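Long-range contact in hydroxynitrile lyase (Passiflora edulis, PDB 5Y02), which probably acts as a lyase that splits cyanohydrins such as the bound (R)-mandelonitrile, working as a homodimer of the stress-responsive A/B barrel family: residues 27-37 and 83-94. Residues are numbered along the deposited sequence; the frame is centred on the assembly and turned at random.
Sequences IIADYGNLQNI and PALEFAKEFFPA. With MXN ((2R)-hydroxy(phenyl)ethanenitrile), chain M.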
# COMPACT_ATOMS: atom_id res chain seq x y z
N ILE A 27 8.82 12.79 12.23
CA ILE A 27 7.46 12.71 11.73
C ILE A 27 7.01 11.24 11.72
O ILE A 27 5.89 10.92 12.13
CB ILE A 27 7.32 13.35 10.33
CG1 ILE A 27 7.42 14.88 10.45
CG2 ILE A 27 5.98 13.00 9.69
CD1 ILE A 27 7.67 15.54 9.10
N ILE A 28 7.89 10.36 11.27
CA ILE A 28 7.61 8.94 11.19
C ILE A 28 7.46 8.35 12.59
O ILE A 28 6.57 7.51 12.81
CB ILE A 28 8.66 8.21 10.34
CG1 ILE A 28 8.54 8.67 8.87
CG2 ILE A 28 8.47 6.70 10.43
CD1 ILE A 28 9.73 8.32 8.01
N ALA A 29 8.30 8.78 13.52
CA ALA A 29 8.16 8.33 14.92
C ALA A 29 6.84 8.79 15.53
O ALA A 29 6.20 8.02 16.24
CB ALA A 29 9.33 8.81 15.77
N ASP A 30 6.44 10.03 15.25
CA ASP A 30 5.16 10.58 15.71
C ASP A 30 3.99 9.78 15.16
O ASP A 30 3.01 9.53 15.84
CB ASP A 30 5.00 12.07 15.30
CG ASP A 30 5.97 13.01 16.03
OD1 ASP A 30 6.67 12.59 16.97
OD2 ASP A 30 6.03 14.21 15.65
N TYR A 31 4.10 9.37 13.89
CA TYR A 31 3.07 8.57 13.25
C TYR A 31 2.91 7.22 13.97
O TYR A 31 1.81 6.87 14.37
CB TYR A 31 3.45 8.34 11.79
CG TYR A 31 2.38 7.82 10.85
CD1 TYR A 31 1.11 7.43 11.28
CD2 TYR A 31 2.69 7.68 9.50
CE1 TYR A 31 0.19 6.92 10.38
CE2 TYR A 31 1.76 7.18 8.61
CZ TYR A 31 0.53 6.80 9.05
OH TYR A 31 -0.39 6.32 8.14
N GLY A 32 4.00 6.50 14.13
CA GLY A 32 3.99 5.20 14.82
C GLY A 32 3.44 5.27 16.24
O GLY A 32 2.68 4.40 16.66
N ASN A 33 3.79 6.33 16.94
CA ASN A 33 3.33 6.57 18.32
C ASN A 33 1.81 6.76 18.47
O ASN A 33 1.25 6.57 19.57
CB ASN A 33 4.08 7.75 18.91
CG ASN A 33 3.86 7.90 20.40
OD1 ASN A 33 4.01 6.94 21.15
ND2 ASN A 33 3.45 9.08 20.83
N LEU A 34 1.11 7.11 17.38
CA LEU A 34 -0.35 7.16 17.42
C LEU A 34 -1.00 5.86 17.86
O LEU A 34 -2.06 5.90 18.44
CB LEU A 34 -0.96 7.59 16.08
CG LEU A 34 -0.83 9.06 15.69
CD1 LEU A 34 -1.37 9.29 14.27
CD2 LEU A 34 -1.54 9.97 16.66
N GLN A 35 -0.37 4.70 17.60
CA GLN A 35 -0.96 3.43 18.05
C GLN A 35 -0.89 3.20 19.58
O GLN A 35 -1.65 2.38 20.11
CB GLN A 35 -0.40 2.26 17.24
CG GLN A 35 0.96 1.75 17.63
CD GLN A 35 1.59 0.94 16.51
OE1 GLN A 35 0.95 0.04 15.92
NE2 GLN A 35 2.85 1.24 16.21
N ASN A 36 -0.02 3.91 20.29
CA ASN A 36 0.04 3.84 21.75
C ASN A 36 -1.01 4.71 22.41
O ASN A 36 -1.40 4.46 23.55
CB ASN A 36 1.42 4.22 22.25
CG ASN A 36 2.48 3.31 21.70
OD1 ASN A 36 2.46 2.11 21.94
ND2 ASN A 36 3.38 3.86 20.90
N ILE A 37 -1.46 5.75 21.71
CA ILE A 37 -2.61 6.54 22.14
C ILE A 37 -3.87 5.83 21.66
O ILE A 37 -4.74 5.48 22.46
CB ILE A 37 -2.60 7.97 21.56
CG1 ILE A 37 -1.27 8.68 21.84
CG2 ILE A 37 -3.78 8.76 22.13
CD1 ILE A 37 -1.00 9.83 20.88
N PRO A 83 -5.41 13.45 18.94
CA PRO A 83 -4.03 13.13 18.55
C PRO A 83 -3.80 13.03 17.03
O PRO A 83 -2.76 13.48 16.53
CB PRO A 83 -3.79 11.77 19.21
CG PRO A 83 -4.76 11.71 20.34
CD PRO A 83 -5.96 12.45 19.87
N ALA A 84 -4.77 12.45 16.32
CA ALA A 84 -4.69 12.35 14.86
C ALA A 84 -4.75 13.71 14.21
O ALA A 84 -4.01 13.97 13.27
CB ALA A 84 -5.78 11.46 14.31
N LEU A 85 -5.60 14.60 14.71
CA LEU A 85 -5.68 15.94 14.13
C LEU A 85 -4.39 16.72 14.35
O LEU A 85 -3.97 17.48 13.48
CB LEU A 85 -6.87 16.73 14.67
CG LEU A 85 -8.26 16.22 14.33
CD1 LEU A 85 -9.28 16.98 15.17
CD2 LEU A 85 -8.59 16.35 12.85
N GLU A 86 -3.77 16.54 15.52
CA GLU A 86 -2.49 17.19 15.78
C GLU A 86 -1.39 16.66 14.88
O GLU A 86 -0.58 17.43 14.39
CB GLU A 86 -2.08 17.06 17.26
CG GLU A 86 -2.96 17.89 18.19
CD GLU A 86 -2.97 19.37 17.84
OE1 GLU A 86 -1.90 20.00 17.92
OE2 GLU A 86 -4.04 19.91 17.47
N PHE A 87 -1.36 15.34 14.68
CA PHE A 87 -0.39 14.74 13.76
C PHE A 87 -0.62 15.23 12.32
O PHE A 87 0.35 15.49 11.61
CB PHE A 87 -0.43 13.22 13.85
CG PHE A 87 0.52 12.56 12.91
CD1 PHE A 87 1.88 12.69 13.09
CD2 PHE A 87 0.05 11.85 11.81
CE1 PHE A 87 2.78 12.14 12.19
CE2 PHE A 87 0.94 11.27 10.91
CZ PHE A 87 2.30 11.41 11.11
N ALA A 88 -1.87 15.38 11.90
CA ALA A 88 -2.20 15.83 10.53
C ALA A 88 -1.58 17.19 10.20
O ALA A 88 -1.21 17.44 9.05
CB ALA A 88 -3.71 15.89 10.32
N LYS A 89 -1.49 18.05 11.21
CA LYS A 89 -0.89 19.38 11.06
C LYS A 89 0.59 19.34 10.69
O LYS A 89 1.09 20.24 10.02
CB LYS A 89 -1.07 20.20 12.34
CG LYS A 89 -2.50 20.59 12.62
CD LYS A 89 -2.62 21.31 13.95
CE LYS A 89 -4.07 21.58 14.25
NZ LYS A 89 -4.24 22.51 15.40
N GLU A 90 1.30 18.30 11.14
CA GLU A 90 2.67 18.13 10.72
C GLU A 90 2.82 17.21 9.52
O GLU A 90 3.67 17.46 8.70
CB GLU A 90 3.59 17.76 11.88
CG GLU A 90 3.51 16.36 12.42
CD GLU A 90 4.75 15.97 13.24
OE1 GLU A 90 5.58 16.83 13.62
OE2 GLU A 90 4.91 14.78 13.50
N PHE A 91 1.98 16.18 9.41
CA PHE A 91 2.18 15.19 8.36
C PHE A 91 1.83 15.68 6.95
O PHE A 91 2.66 15.57 6.06
CB PHE A 91 1.41 13.91 8.68
CG PHE A 91 1.68 12.81 7.71
CD1 PHE A 91 2.94 12.22 7.65
CD2 PHE A 91 0.68 12.36 6.85
CE1 PHE A 91 3.20 11.20 6.74
CE2 PHE A 91 0.93 11.34 5.95
CZ PHE A 91 2.19 10.76 5.90
N PHE A 92 0.62 16.18 6.75
CA PHE A 92 0.18 16.54 5.39
C PHE A 92 1.01 17.67 4.77
O PHE A 92 1.39 17.57 3.61
CB PHE A 92 -1.34 16.83 5.34
CG PHE A 92 -2.18 15.60 5.63
CD1 PHE A 92 -2.04 14.45 4.86
CD2 PHE A 92 -3.11 15.59 6.65
CE1 PHE A 92 -2.77 13.31 5.12
CE2 PHE A 92 -3.88 14.47 6.91
CZ PHE A 92 -3.71 13.32 6.14
N PRO A 93 1.34 18.72 5.56
CA PRO A 93 2.21 19.78 4.99
C PRO A 93 3.64 19.32 4.68
O PRO A 93 4.31 19.93 3.83
CB PRO A 93 2.18 20.88 6.06
CG PRO A 93 0.87 20.64 6.78
CD PRO A 93 0.81 19.13 6.87
N ALA A 94 4.09 18.23 5.33
CA ALA A 94 5.41 17.65 5.05
C ALA A 94 5.46 16.81 3.77
O ALA A 94 6.56 16.44 3.33
CB ALA A 94 5.88 16.84 6.23
C1 MXN M . -2.73 9.83 8.95
C2 MXN M . -2.64 11.20 8.71
C3 MXN M . -3.07 12.12 9.67
C4 MXN M . -3.56 11.66 10.88
C5 MXN M . -3.66 10.30 11.13
C6 MXN M . -3.25 9.38 10.17
C7 MXN M . -2.31 8.90 7.87
C8 MXN M . -3.20 9.18 6.73
N9 MXN M . -3.92 9.40 5.83
O10 MXN M . -2.46 7.53 8.29
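The ring of Phe87 sits as a knob among Ile27, Asp30, Tyr31 and Leu34, where two nearly antiparallel helices (161°) pack on the antiparallel sheet of this dimeric alpha+beta barrel (Dabb) domain. Its CG stands anti to the backbone N (chi1 179°), which directs the ring at helix 27-37 until CZ lies 3.3 Å from Tyr31 CB and CE1 meets the carbonyl O of Ile27 edge-on. The Tyr31 and Phe87 planes, 29° apart, are slid so far that the rings barely overlap, whereas Tyr31 turns an edge toward the face of Phe91. Ile27 CG2 in turn abuts the Phe91 rim in its plane, 3.7 Å from CD1. At the solvent-facing side Asp30 OD2 and Glu90 OE2 are 2.5 Å apart, close enough that one of the two acids is probably protonated; Asp30 OD1 is hydrogen-bonded to Gln26 NE2. Toward the sheet the aromatic cluster walls the ligand pocket, where His9 also binds the mandelonitrile. A phenylalanine in place of Tyr31 would probably leave O10 of the ligand without its phenol hydrogen-bond partner. That bond is very short, with Tyr31 OH 2.4 Å from O10 of the ligand.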